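Local coordinates for oligopeptide-binding protein appA (Bacillus subtilis, PDB 1XOC) that binds oligopeptides, including tetra- and pentapeptides but not tripeptides, and delivers them to an oligopeptide permease of the ABC type that serves sporulation and genetic competence, at residues T260-L264 with Y488-H492; E306-E312 with F485-P489; I222-N226 with Q368-V372; T57-E61 with Y511-K515; L264-G270 with M415-L421. One frame throughout, in Å; residues are numbered along the deposited sequence.

Contact 1 of 5, residues T260-L264 with Y488-H492; sequences TDLAL and YPNNH. With ZN (zinc ion), chain E.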
# COMPACT_ATOMS: atom_id res chain seq x y z
N THR A 260 -5.41 9.65 16.61
CA THR A 260 -6.16 9.80 15.35
C THR A 260 -5.51 10.86 14.43
O THR A 260 -5.16 11.96 14.90
CB THR A 260 -7.60 10.27 15.64
OG1 THR A 260 -8.28 9.28 16.44
CG2 THR A 260 -8.35 10.47 14.36
N ASP A 261 -5.36 10.51 13.15
CA ASP A 261 -4.92 11.45 12.12
C ASP A 261 -5.16 10.89 10.74
O ASP A 261 -5.59 9.72 10.58
CB ASP A 261 -3.43 11.79 12.31
CG ASP A 261 -3.09 13.24 12.02
OD1 ASP A 261 -3.70 13.86 11.11
OD2 ASP A 261 -2.24 13.79 12.76
N LEU A 262 -4.98 11.72 9.72
CA LEU A 262 -5.14 11.32 8.33
C LEU A 262 -4.13 10.24 7.95
O LEU A 262 -2.98 10.32 8.34
CB LEU A 262 -4.99 12.52 7.40
CG LEU A 262 -5.39 12.35 5.93
CD1 LEU A 262 -6.83 11.94 5.68
CD2 LEU A 262 -5.07 13.68 5.26
N ALA A 263 -4.61 9.20 7.27
CA ALA A 263 -3.74 8.15 6.68
C ALA A 263 -3.18 8.56 5.32
O ALA A 263 -3.80 9.35 4.59
CB ALA A 263 -4.51 6.86 6.51
N LEU A 264 -1.98 8.07 4.97
CA LEU A 264 -1.41 8.33 3.64
C LEU A 264 -1.98 7.32 2.64
O LEU A 264 -1.33 6.37 2.24
CB LEU A 264 0.14 8.28 3.69
CG LEU A 264 0.86 8.79 2.45
CD1 LEU A 264 0.85 10.30 2.42
CD2 LEU A 264 2.29 8.32 2.46
N TYR A 488 -10.47 9.82 1.47
CA TYR A 488 -9.20 9.79 2.20
C TYR A 488 -9.47 9.38 3.65
O TYR A 488 -10.12 10.12 4.38
CB TYR A 488 -8.55 11.17 2.18
CG TYR A 488 -8.34 11.71 0.79
CD1 TYR A 488 -7.54 11.04 -0.12
CD2 TYR A 488 -8.90 12.92 0.40
CE1 TYR A 488 -7.36 11.53 -1.41
CE2 TYR A 488 -8.72 13.42 -0.89
CZ TYR A 488 -7.94 12.72 -1.79
OH TYR A 488 -7.78 13.23 -3.07
N PRO A 489 -9.02 8.18 4.05
CA PRO A 489 -9.38 7.72 5.37
C PRO A 489 -8.53 8.25 6.49
O PRO A 489 -7.37 8.64 6.26
CB PRO A 489 -9.09 6.24 5.28
CG PRO A 489 -8.03 6.11 4.31
CD PRO A 489 -8.26 7.17 3.31
N ASN A 490 -9.08 8.23 7.70
CA ASN A 490 -8.30 8.55 8.91
C ASN A 490 -7.99 7.26 9.66
O ASN A 490 -8.79 6.33 9.66
CB ASN A 490 -9.11 9.46 9.82
CG ASN A 490 -9.43 10.79 9.16
OD1 ASN A 490 -8.51 11.47 8.71
ND2 ASN A 490 -10.71 11.19 9.14
N ASN A 491 -6.84 7.22 10.30
CA ASN A 491 -6.50 6.15 11.22
C ASN A 491 -6.91 6.53 12.64
O ASN A 491 -6.76 7.70 13.06
CB ASN A 491 -5.02 5.91 11.22
CG ASN A 491 -4.51 5.27 9.97
OD1 ASN A 491 -5.17 4.42 9.39
ND2 ASN A 491 -3.32 5.67 9.54
N HIS A 492 -7.40 5.55 13.39
CA HIS A 492 -7.75 5.69 14.80
C HIS A 492 -7.04 4.60 15.57
O HIS A 492 -7.58 3.49 15.74
CB HIS A 492 -9.27 5.58 14.98
CG HIS A 492 -10.03 6.59 14.19
ND1 HIS A 492 -10.39 6.39 12.88
CD2 HIS A 492 -10.49 7.83 14.51
CE1 HIS A 492 -11.05 7.44 12.42
NE2 HIS A 492 -11.12 8.33 13.39
ZN ZN E . -11.95 10.18 13.34

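Contact 2 of 5, residues E306-E312 with F485-P489; sequences EVAYIPE and FLYYP. With ZN (zinc ion), chain I.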
# COMPACT_ATOMS: atom_id res chain seq x y z
N GLU A 306 -13.04 12.35 4.19
CA GLU A 306 -13.46 13.28 3.15
C GLU A 306 -13.48 12.59 1.79
O GLU A 306 -12.62 11.75 1.50
CB GLU A 306 -12.45 14.42 3.07
CG GLU A 306 -12.39 15.28 4.30
CD GLU A 306 -13.71 15.91 4.65
OE1 GLU A 306 -14.44 16.41 3.74
OE2 GLU A 306 -14.01 15.95 5.87
N VAL A 307 -14.42 12.99 0.94
CA VAL A 307 -14.48 12.45 -0.40
C VAL A 307 -13.20 12.83 -1.15
O VAL A 307 -12.73 13.96 -1.03
CB VAL A 307 -15.74 12.97 -1.17
CG1 VAL A 307 -15.73 12.52 -2.62
CG2 VAL A 307 -17.01 12.48 -0.51
N ALA A 308 -12.70 11.89 -1.94
CA ALA A 308 -11.47 12.03 -2.72
C ALA A 308 -11.78 12.32 -4.19
O ALA A 308 -12.63 11.66 -4.79
CB ALA A 308 -10.65 10.78 -2.64
N TYR A 309 -11.10 13.31 -4.77
CA TYR A 309 -11.22 13.61 -6.19
C TYR A 309 -9.89 13.51 -6.96
O TYR A 309 -9.89 13.63 -8.19
CB TYR A 309 -11.76 15.02 -6.37
CG TYR A 309 -13.04 15.24 -5.66
CD1 TYR A 309 -14.24 14.78 -6.20
CD2 TYR A 309 -13.08 15.87 -4.43
CE1 TYR A 309 -15.45 14.97 -5.56
CE2 TYR A 309 -14.31 16.06 -3.76
CZ TYR A 309 -15.49 15.60 -4.34
OH TYR A 309 -16.71 15.77 -3.71
N ILE A 310 -8.79 13.31 -6.23
CA ILE A 310 -7.43 13.30 -6.76
C ILE A 310 -6.70 12.03 -6.30
O ILE A 310 -6.84 11.63 -5.14
CB ILE A 310 -6.72 14.59 -6.26
CG1 ILE A 310 -7.45 15.80 -6.81
CG2 ILE A 310 -5.24 14.65 -6.61
CD1 ILE A 310 -7.07 17.06 -6.14
N PRO A 311 -5.89 11.41 -7.19
CA PRO A 311 -5.13 10.20 -6.83
C PRO A 311 -3.88 10.50 -6.00
O PRO A 311 -2.78 10.01 -6.30
CB PRO A 311 -4.78 9.61 -8.21
CG PRO A 311 -4.61 10.79 -9.05
CD PRO A 311 -5.68 11.75 -8.61
N GLU A 312 -4.03 11.29 -4.96
CA GLU A 312 -2.90 11.62 -4.08
C GLU A 312 -3.46 12.04 -2.74
O GLU A 312 -4.59 12.51 -2.64
CB GLU A 312 -2.07 12.75 -4.68
CG GLU A 312 -0.77 13.08 -3.90
CD GLU A 312 0.10 11.84 -3.60
OE1 GLU A 312 0.02 11.31 -2.46
OE2 GLU A 312 0.85 11.41 -4.51
N PHE A 485 -12.79 7.49 -7.27
CA PHE A 485 -12.11 7.80 -6.04
C PHE A 485 -13.18 7.96 -4.97
O PHE A 485 -14.17 8.64 -5.20
CB PHE A 485 -11.25 9.06 -6.22
CG PHE A 485 -10.15 8.87 -7.22
CD1 PHE A 485 -10.33 9.26 -8.55
CD2 PHE A 485 -8.97 8.25 -6.86
CE1 PHE A 485 -9.33 9.03 -9.50
CE2 PHE A 485 -7.98 8.03 -7.79
CZ PHE A 485 -8.16 8.43 -9.11
N LEU A 486 -13.00 7.33 -3.81
CA LEU A 486 -14.04 7.34 -2.78
C LEU A 486 -13.73 8.30 -1.63
O LEU A 486 -14.46 9.26 -1.44
CB LEU A 486 -14.35 5.91 -2.28
CG LEU A 486 -15.03 4.92 -3.27
CD1 LEU A 486 -15.11 3.56 -2.60
CD2 LEU A 486 -16.38 5.40 -3.77
N TYR A 487 -12.68 8.05 -0.86
CA TYR A 487 -12.34 8.92 0.25
C TYR A 487 -10.90 8.82 0.72
O TYR A 487 -10.20 7.87 0.41
CB TYR A 487 -13.28 8.71 1.44
CG TYR A 487 -13.34 7.29 1.90
CD1 TYR A 487 -14.18 6.40 1.29
CD2 TYR A 487 -12.55 6.84 2.95
CE1 TYR A 487 -14.24 5.11 1.68
CE2 TYR A 487 -12.62 5.52 3.36
CZ TYR A 487 -13.47 4.66 2.71
OH TYR A 487 -13.59 3.34 3.07
N TYR A 488 -10.47 9.82 1.47
CA TYR A 488 -9.20 9.79 2.20
C TYR A 488 -9.47 9.38 3.65
O TYR A 488 -10.12 10.12 4.38
CB TYR A 488 -8.55 11.17 2.18
CG TYR A 488 -8.34 11.71 0.79
CD1 TYR A 488 -7.54 11.04 -0.12
CD2 TYR A 488 -8.90 12.92 0.40
CE1 TYR A 488 -7.36 11.53 -1.41
CE2 TYR A 488 -8.72 13.42 -0.89
CZ TYR A 488 -7.94 12.72 -1.79
OH TYR A 488 -7.78 13.23 -3.07
N PRO A 489 -9.02 8.18 4.05
CA PRO A 489 -9.38 7.72 5.37
C PRO A 489 -8.53 8.25 6.49
O PRO A 489 -7.37 8.64 6.26
CB PRO A 489 -9.09 6.24 5.28
CG PRO A 489 -8.03 6.11 4.31
CD PRO A 489 -8.26 7.17 3.31
ZN ZN I . -15.93 16.67 5.73
O HOH W 1 -10.14 12.59 5.23
O HOH W 2 -9.69 15.58 -3.54

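Contact 3 of 5, residues I222-N226 with Q368-V372; sequences IPDAN and QGNKV. With ZN (zinc ion), chain P.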
# COMPACT_ATOMS: atom_id res chain seq x y z
N ILE A 222 -7.43 -11.35 12.38
CA ILE A 222 -8.83 -11.37 12.75
C ILE A 222 -9.63 -10.77 11.60
O ILE A 222 -9.88 -9.57 11.59
CB ILE A 222 -9.08 -10.57 14.05
CG1 ILE A 222 -8.08 -10.98 15.16
CG2 ILE A 222 -10.52 -10.76 14.52
CD1 ILE A 222 -8.17 -10.09 16.36
N PRO A 223 -10.05 -11.56 10.61
CA PRO A 223 -10.71 -10.97 9.42
C PRO A 223 -12.19 -10.67 9.63
O PRO A 223 -13.08 -11.26 8.98
CB PRO A 223 -10.44 -11.99 8.34
CG PRO A 223 -10.58 -13.25 9.08
CD PRO A 223 -9.93 -13.03 10.44
N ASP A 224 -12.44 -9.80 10.61
CA ASP A 224 -13.73 -9.37 11.05
C ASP A 224 -13.51 -8.21 12.01
O ASP A 224 -13.10 -8.41 13.15
CB ASP A 224 -14.42 -10.51 11.79
CG ASP A 224 -15.77 -10.12 12.32
OD1 ASP A 224 -16.04 -8.94 12.60
OD2 ASP A 224 -16.56 -11.05 12.46
N ALA A 225 -13.75 -6.99 11.54
CA ALA A 225 -13.43 -5.79 12.31
C ALA A 225 -14.21 -5.77 13.63
O ALA A 225 -13.69 -5.31 14.63
CB ALA A 225 -13.74 -4.54 11.49
N ASN A 226 -15.44 -6.28 13.62
CA ASN A 226 -16.26 -6.27 14.84
C ASN A 226 -15.67 -7.21 15.89
O ASN A 226 -15.64 -6.89 17.08
CB ASN A 226 -17.71 -6.65 14.55
CG ASN A 226 -18.48 -5.55 13.79
OD1 ASN A 226 -19.58 -5.81 13.27
ND2 ASN A 226 -17.94 -4.34 13.75
N GLN A 368 -12.58 -9.40 2.87
CA GLN A 368 -13.15 -9.96 4.11
C GLN A 368 -12.59 -9.28 5.35
O GLN A 368 -11.37 -9.28 5.57
CB GLN A 368 -12.90 -11.47 4.17
CG GLN A 368 -13.58 -12.16 5.36
CD GLN A 368 -13.22 -13.63 5.48
OE1 GLN A 368 -13.82 -14.35 6.28
NE2 GLN A 368 -12.24 -14.09 4.69
N GLY A 369 -13.47 -8.71 6.17
CA GLY A 369 -13.10 -8.20 7.46
C GLY A 369 -13.12 -6.69 7.51
O GLY A 369 -13.12 -6.09 8.60
N ASN A 370 -13.14 -6.04 6.35
CA ASN A 370 -13.26 -4.61 6.32
C ASN A 370 -14.74 -4.33 6.17
O ASN A 370 -15.27 -4.32 5.07
CB ASN A 370 -12.43 -4.01 5.19
CG ASN A 370 -12.33 -2.50 5.26
OD1 ASN A 370 -11.24 -1.89 5.00
ND2 ASN A 370 -13.40 -1.88 5.63
N LYS A 371 -15.40 -4.11 7.30
CA LYS A 371 -16.81 -3.87 7.30
C LYS A 371 -17.24 -2.59 6.61
O LYS A 371 -18.30 -2.54 6.03
CB LYS A 371 -17.39 -3.98 8.70
CG LYS A 371 -17.03 -2.87 9.64
CD LYS A 371 -17.64 -3.08 11.04
CE LYS A 371 -17.23 -1.96 12.00
NZ LYS A 371 -17.80 -2.08 13.39
N VAL A 372 -16.40 -1.57 6.68
CA VAL A 372 -16.63 -0.36 5.91
C VAL A 372 -16.72 -0.65 4.41
O VAL A 372 -17.63 -0.19 3.73
CB VAL A 372 -15.54 0.68 6.21
CG1 VAL A 372 -15.62 1.87 5.27
CG2 VAL A 372 -15.64 1.16 7.67
ZN ZN P . -18.53 -10.62 13.23
O HOH W 3 -19.45 -9.03 12.14

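Contact 4 of 5, residues T57-E61 with Y511-K515; sequences TKTDE and YNIEK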
# COMPACT_ATOMS: atom_id res chain seq x y z
N THR A 57 17.63 3.33 4.09
CA THR A 57 17.02 4.57 4.59
C THR A 57 15.67 4.28 5.20
O THR A 57 15.14 3.16 5.05
CB THR A 57 16.81 5.61 3.49
OG1 THR A 57 15.97 5.02 2.48
CG2 THR A 57 18.14 6.09 2.90
N LYS A 58 15.06 5.27 5.82
CA LYS A 58 13.76 5.16 6.47
C LYS A 58 13.10 6.52 6.37
O LYS A 58 13.73 7.54 6.62
CB LYS A 58 13.96 4.78 7.94
CG LYS A 58 12.75 4.63 8.77
CD LYS A 58 13.15 4.38 10.25
CE LYS A 58 13.35 2.93 10.59
NZ LYS A 58 13.82 2.75 12.02
N THR A 59 11.83 6.55 5.98
CA THR A 59 11.09 7.79 5.89
C THR A 59 10.35 7.99 7.20
O THR A 59 9.60 7.09 7.67
CB THR A 59 10.17 7.83 4.65
OG1 THR A 59 10.99 7.84 3.47
CG2 THR A 59 9.27 9.01 4.63
N ASP A 60 10.60 9.13 7.83
CA ASP A 60 10.09 9.37 9.16
C ASP A 60 8.66 9.91 9.16
O ASP A 60 8.02 10.02 8.10
CB ASP A 60 11.07 10.23 9.97
CG ASP A 60 11.05 11.66 9.57
OD1 ASP A 60 10.19 12.05 8.76
OD2 ASP A 60 11.90 12.45 10.09
N GLU A 61 8.15 10.17 10.36
CA GLU A 61 6.74 10.59 10.51
C GLU A 61 6.40 11.93 9.88
O GLU A 61 5.23 12.24 9.66
CB GLU A 61 6.32 10.56 11.98
CG GLU A 61 6.88 11.66 12.84
CD GLU A 61 8.33 11.47 13.27
OE1 GLU A 61 8.82 12.34 14.02
OE2 GLU A 61 9.00 10.47 12.90
N TYR A 511 5.47 2.05 12.90
CA TYR A 511 6.71 2.77 12.74
C TYR A 511 7.49 2.80 14.05
O TYR A 511 6.98 3.24 15.06
CB TYR A 511 6.45 4.20 12.27
CG TYR A 511 7.70 5.07 12.13
CD1 TYR A 511 8.63 4.82 11.13
CD2 TYR A 511 7.95 6.10 13.00
CE1 TYR A 511 9.78 5.63 11.00
CE2 TYR A 511 9.09 6.88 12.88
CZ TYR A 511 10.00 6.61 11.88
OH TYR A 511 11.15 7.35 11.74
N ASN A 512 8.76 2.40 14.00
CA ASN A 512 9.68 2.49 15.14
C ASN A 512 9.17 1.81 16.42
O ASN A 512 9.47 2.22 17.54
CB ASN A 512 10.12 3.92 15.38
CG ASN A 512 11.34 4.29 14.58
OD1 ASN A 512 11.76 3.57 13.65
ND2 ASN A 512 11.92 5.43 14.90
N ILE A 513 8.44 0.72 16.21
CA ILE A 513 7.92 -0.13 17.29
C ILE A 513 9.03 -0.60 18.25
O ILE A 513 8.77 -0.78 19.45
CB ILE A 513 7.05 -1.31 16.73
CG1 ILE A 513 6.45 -2.11 17.89
CG2 ILE A 513 7.82 -2.18 15.73
CD1 ILE A 513 5.30 -2.99 17.46
N GLU A 514 10.25 -0.71 17.74
CA GLU A 514 11.41 -1.03 18.61
C GLU A 514 11.71 0.03 19.66
O GLU A 514 12.47 -0.23 20.60
CB GLU A 514 12.65 -1.30 17.75
CG GLU A 514 13.06 -0.18 16.83
CD GLU A 514 12.39 -0.18 15.43
OE1 GLU A 514 11.27 -0.72 15.20
OE2 GLU A 514 13.03 0.39 14.53
N LYS A 515 11.13 1.23 19.51
CA LYS A 515 11.35 2.30 20.45
C LYS A 515 10.19 2.52 21.40
O LYS A 515 10.26 3.37 22.29
CB LYS A 515 11.55 3.63 19.70
CG LYS A 515 12.57 3.65 18.57
CD LYS A 515 13.94 3.22 18.97
CE LYS A 515 14.84 3.13 17.75
NZ LYS A 515 16.18 2.57 18.09
O HOH W 4 15.49 1.11 13.90
O HOH W 5 12.30 0.28 12.01
O HOH W 6 11.60 9.27 13.47

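Contact 5 of 5, residues L264-G270 with M415-L421; sequences LSYVYIG and MVMGWSL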
# COMPACT_ATOMS: atom_id res chain seq x y z
N LEU A 264 -1.98 8.07 4.97
CA LEU A 264 -1.41 8.33 3.64
C LEU A 264 -1.98 7.32 2.64
O LEU A 264 -1.33 6.37 2.24
CB LEU A 264 0.14 8.28 3.69
CG LEU A 264 0.86 8.79 2.45
CD1 LEU A 264 0.85 10.30 2.42
CD2 LEU A 264 2.29 8.32 2.46
N SER A 265 -3.22 7.54 2.25
CA SER A 265 -4.01 6.50 1.60
C SER A 265 -5.20 7.13 0.91
O SER A 265 -5.61 8.27 1.23
CB SER A 265 -4.51 5.53 2.65
OG SER A 265 -5.43 4.61 2.10
N TYR A 266 -5.77 6.38 -0.04
CA TYR A 266 -7.15 6.64 -0.46
C TYR A 266 -7.80 5.30 -0.77
O TYR A 266 -7.11 4.32 -1.06
CB TYR A 266 -7.28 7.65 -1.63
CG TYR A 266 -6.62 7.22 -2.93
CD1 TYR A 266 -7.23 6.29 -3.79
CD2 TYR A 266 -5.40 7.73 -3.30
CE1 TYR A 266 -6.62 5.91 -4.97
CE2 TYR A 266 -4.77 7.36 -4.48
CZ TYR A 266 -5.41 6.43 -5.32
OH TYR A 266 -4.79 6.06 -6.49
N VAL A 267 -9.13 5.31 -0.71
CA VAL A 267 -9.96 4.14 -1.02
C VAL A 267 -10.69 4.50 -2.32
O VAL A 267 -11.04 5.66 -2.54
CB VAL A 267 -10.91 3.82 0.15
CG1 VAL A 267 -11.90 2.73 -0.20
CG2 VAL A 267 -10.07 3.42 1.38
N TYR A 268 -10.91 3.49 -3.15
CA TYR A 268 -11.37 3.70 -4.51
C TYR A 268 -12.13 2.47 -5.00
O TYR A 268 -12.07 1.43 -4.40
CB TYR A 268 -10.19 3.98 -5.44
CG TYR A 268 -9.24 2.82 -5.61
CD1 TYR A 268 -8.22 2.59 -4.72
CD2 TYR A 268 -9.38 1.94 -6.66
CE1 TYR A 268 -7.37 1.54 -4.89
CE2 TYR A 268 -8.55 0.88 -6.82
CZ TYR A 268 -7.54 0.68 -5.94
OH TYR A 268 -6.69 -0.37 -6.09
N ILE A 269 -12.85 2.64 -6.10
CA ILE A 269 -13.31 1.51 -6.88
C ILE A 269 -12.48 1.39 -8.13
O ILE A 269 -12.39 2.32 -8.91
CB ILE A 269 -14.78 1.67 -7.28
CG1 ILE A 269 -15.65 1.96 -6.07
CG2 ILE A 269 -15.26 0.44 -8.05
CD1 ILE A 269 -17.07 2.32 -6.40
N GLY A 270 -11.86 0.24 -8.30
CA GLY A 270 -11.12 -0.06 -9.50
C GLY A 270 -11.98 -0.73 -10.54
O GLY A 270 -12.50 -1.80 -10.30
N MET A 415 -13.43 -3.67 -8.00
CA MET A 415 -13.16 -3.91 -6.59
C MET A 415 -13.15 -2.65 -5.78
O MET A 415 -12.77 -1.61 -6.28
CB MET A 415 -11.85 -4.65 -6.41
CG MET A 415 -10.64 -3.86 -6.79
SD MET A 415 -9.13 -4.81 -6.53
CE MET A 415 -7.96 -3.76 -7.40
N VAL A 416 -13.59 -2.76 -4.53
CA VAL A 416 -13.43 -1.67 -3.56
C VAL A 416 -12.11 -1.93 -2.84
O VAL A 416 -11.93 -2.96 -2.22
CB VAL A 416 -14.59 -1.62 -2.55
CG1 VAL A 416 -14.35 -0.47 -1.56
CG2 VAL A 416 -15.93 -1.49 -3.25
N MET A 417 -11.16 -0.99 -2.91
CA MET A 417 -9.77 -1.29 -2.53
C MET A 417 -9.12 -0.02 -2.06
O MET A 417 -9.69 1.05 -2.26
CB MET A 417 -9.02 -1.87 -3.70
CG MET A 417 -7.63 -2.44 -3.47
SD MET A 417 -7.42 -3.47 -2.04
CE MET A 417 -8.66 -4.72 -2.27
N GLY A 418 -8.01 -0.15 -1.36
CA GLY A 418 -7.21 1.03 -1.05
C GLY A 418 -5.75 0.93 -1.44
O GLY A 418 -5.21 -0.16 -1.60
N TRP A 419 -5.12 2.09 -1.57
CA TRP A 419 -3.65 2.21 -1.65
C TRP A 419 -3.07 2.83 -0.39
O TRP A 419 -3.60 3.82 0.09
CB TRP A 419 -3.24 3.12 -2.83
CG TRP A 419 -3.37 2.47 -4.18
CD1 TRP A 419 -4.19 2.84 -5.21
CD2 TRP A 419 -2.64 1.33 -4.66
NE1 TRP A 419 -4.03 1.99 -6.28
CE2 TRP A 419 -3.10 1.04 -5.96
CE3 TRP A 419 -1.66 0.52 -4.10
CZ2 TRP A 419 -2.57 0.01 -6.73
CZ3 TRP A 419 -1.15 -0.53 -4.87
CH2 TRP A 419 -1.63 -0.78 -6.15
N SER A 420 -2.03 2.23 0.16
CA SER A 420 -1.08 2.91 1.06
C SER A 420 -0.06 3.57 0.14
O SER A 420 0.75 2.91 -0.48
CB SER A 420 -0.40 1.90 1.97
OG SER A 420 0.58 2.56 2.72
N LEU A 421 -0.12 4.89 0.04
CA LEU A 421 0.60 5.55 -1.02
C LEU A 421 2.08 5.63 -0.78
O LEU A 421 2.55 5.56 0.34
CB LEU A 421 0.02 6.96 -1.22
CG LEU A 421 -1.42 6.93 -1.74
CD1 LEU A 421 -2.12 8.26 -1.54
CD2 LEU A 421 -1.49 6.51 -3.20
O HOH W 7 -4.76 -1.07 -4.27

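Contact 1 of 5, residues T260-L264 with Y488-H492
The imidazole of His492 is met obliquely by Thr260, whose OG1 stands 3.3 Å from His492 CD2 while its methyl CG2 lies 3.4 Å from that same carbon. At the ring's outer end NE2 binds a zinc ion at 2.0 Å, and Asp304 supplies a second ligand. The neighbouring amide, Asn490, turns its OD1 across to Leu262, 3.4 Å from Leu262 CA, while its ND2 bonds to the other oxygen of Asp304, which probably steadies that carboxylate. On the other side of the strand pair the amide of Asn491 covers the methyl of Ala263, with ND2 bonded to Tyr504. Thr260 places OG1 opposite its own carbonyl carbon (chi1 -61°), an orientation that brings both branches against the imidazole. A glycine in place of Thr260 would probably open a gap beside the His492 ring and leave it freer to tilt at the metal.

The backbones are joined by a reciprocal pair, Asp261 N to Asn491 O at 3.1 Å and Asn491 N to Asp261 O at 2.8 Å, followed by Ala263 N to Pro489 O at 3.0 Å. With the strand directions 161° apart, this is an antiparallel beta ladder: Thr260 and His492 share the zinc-bearing face, whereas Ala263 and Pro489 pack on an aromatic side chain of the bound peptide, at the edge of the binding site.

Contact 2 of 5, residues E306-E312 with F485-P489
Ala308 and the phenol ring of Tyr488 form the tight part of this contact. The methyl sits over one face of the ring, with Ala308 CB 3.6 Å from the Tyr488 centroid and 18° off the normal, a CH-pi contact. Ala308 N bonds Leu486 O at 3.2 Å, meeting it from well above the carbonyl plane, 59° out of it. The hydroxyl of the tyrosine reaches past the methyl: Tyr488 OH donates to Ile310 O at 2.8 Å, slightly tilted from the carbonyl plane. Water 2 lies at the ring edge, in plane, donating a hydrogen bond to Tyr488 OH and accepting one from Tyr309 N, which fixes the hydroxyl from a second direction. Beside it, Pro311 lies obliquely against Phe485, with Pro311 CB 3.6 Å from Phe485 CE2 and the peptide joining Ile310 to Pro311 over a ring face. Pro311 centres an inverse gamma turn that bends the segment around these rings. A phenylalanine in place of Tyr488 would probably leave Ile310 O and water 2 without their hydroxyl partner.

Toward Glu306 the contact loosens. Tyr488 N still bonds Glu306 O at 2.9 Å, but water 1 links Tyr488 O to Glu306 N, the latter bond weak. The exposed Glu306 bends at chi2 (-58°) and leads away from the strand, chelating a zinc ion through OE2 at 2.1 Å and OE1 at 2.5 Å. The chemistry is thus divided: the hydroxyl of the buried Tyr488 is held by one direct and one water-mediated bond, while the carboxylate charge is turned outward to metal.

Contact 3 of 5, residues I222-N226 with Q368-V372
Two helix starts meet here, at Ala225 and Gly369: the turn leading into helix 225-234 packs backbone to backbone against the turn leading into helix 371-385. The nearest alpha carbons, those of Asp224 and Gly369, are 3.8 Å apart, and the polar link is a weak hydrogen bond from Ala225 N to Gly369 O at 3.1 Å, bent to 129° at the hydrogen. So close an approach depends on Gly369 having no side chain, since a beta carbon there would clash with the carbonyl carbon of Pro223. Its positive phi of 109° likewise suits glycine.

Pro223, centre of an inverse gamma turn, lies with its carbonyl oxygen 3.8 Å from Gln368 CG. Farther along, the methyl of Ala225 touches the aliphatic part of Lys371, CB to CG 4.1 Å; in the conformer given, the lysine extends to a salt bridge with Asp246, so this end is less certain. Asp224 is the N-cap of its helix. The side chain leaves the backbone away from the partner segment, and CG anti to the backbone N (chi1 178°) sets OD1 at Ala227 N, which it caps, while OD2 binds a zinc ion at 2.2 Å, a metal that also holds water 3.

Asn370 occupies the N-cap position of the other helix and packs on the backbone of the bound peptide. The contact thus joins the ends of strands 216-221 and 358-367, from different sheets, where each strand gives way to its helix.

Contact 4 of 5, residues T57-E61 with Y511-K515
The edge strand 57-59 of the five-stranded antiparallel sheet meets, through Lys58 and Tyr511, the loop near the C-terminus that ends in the 3-10 segment 513-515. The two backbones stay apart, with the nearest alpha carbons 8.1 Å from each other (Glu61 and Tyr511), so every touch involves a side chain of at least one segment. Lys58 crosses the Tyr511 ring at a slant, its CD 3.7 Å from Tyr511 CE1, and then bends at chi3 (-88°) to carry the ammonium over to Asn512. There Lys58 NZ donates to Asn512 OD1 at 2.8 Å, in the carbonyl plane. Glu514 comes from the opposite direction, and its OE2 forms a long salt bridge with Lys58 NZ at 3.5 Å, supplemented by waters 4 and 5, each of which accepts from NZ and donates to OE2.

At the far end of the phenol, Tyr511 OH rests 3.4 Å from Asp60 CB. Water 6, in the ring plane, joins this hydroxyl to Glu61 OE2, and the carboxylate and ring planes are 49° apart. His505 meets the same ring and also bonds Thr59 O.

The lysine charge is therefore shared among an amide oxygen, two waters and a carboxylate, an arrangement likely to favour its protonated form.

Contact 5 of 5, residues L264-G270 with M415-L421
Strands 265-270 and 415-420 run antiparallel, 150° apart and 4.6 Å between axes, joined by paired backbone bonds such as Tyr268 N to Met417 O at 2.9 Å and Met417 N to Tyr268 O. The ladder is firm at Gly270 and Met415 and weaker between Tyr266 N and Trp419 O. There, in the conformer given, Ser265 OG adds a bond to Trp419 O at 2.8 Å from above the carbonyl plane, which is therefore less certain.

On one face Tyr266, Tyr268 and Trp419 form an aromatic cluster. The indole turns its edge toward the face of Tyr266, an offset edge-to-face pair with centroids 5.6 Å apart and planes at 73°. Against Tyr268 it lies nearly parallel, planes at 13°, but slid so far that the rings barely overlap; the closest atoms are Tyr268 CE1 and Trp419 CD1 at 3.5 Å. Met417 runs alongside Tyr268, its CG 3.5 Å from Tyr268 OH. Both tyrosines place CG between their own N and carbonyl carbon, which leans the rings over the partner strand. Leu421 CD2 closes on Tyr266 CE2 at 3.6 Å, and Tyr483 stacks on Tyr268.

Every touching residue is buried, yet the hydroxyl of Tyr268 and the indole N-H have partners: Tyr268 OH donates to water 7, which lies 3.1 Å above the indole plane and donates to Gly418 O, while Trp419 NE1 bonds Tyr483. Gly418, Trp419 and Ser420 also pair with the bound peptide as an antiparallel strand, which is consistent with recognition of the peptide partly through backbone groups, with the aromatic cluster spanning this strand and its neighbour.

Contacts 1, 2 and 5 belong to one mixed sheet, with strand 483-496 as the common member: it pairs with 256-262 in contact 1, with 306-307 in contact 2, and with strand 265-271 of contact 5. Contacts 2 and 5 are centred about 9 Å apart; Leu486 and Tyr487 both face Val267 in a classic beta bulge, with Leu486 N 2.9 Å from Val267 O. Contact 1 shares Leu264 with contact 5. Contact 3 reaches the group where Tyr487 OH packs 3.3 Å from Val372 CG1. Contact 4 remains separate, its nearest atoms about 7 Å from contacts 1 and 5. Residues of all five pack on the bound peptide, which continues the sheet at contact 5.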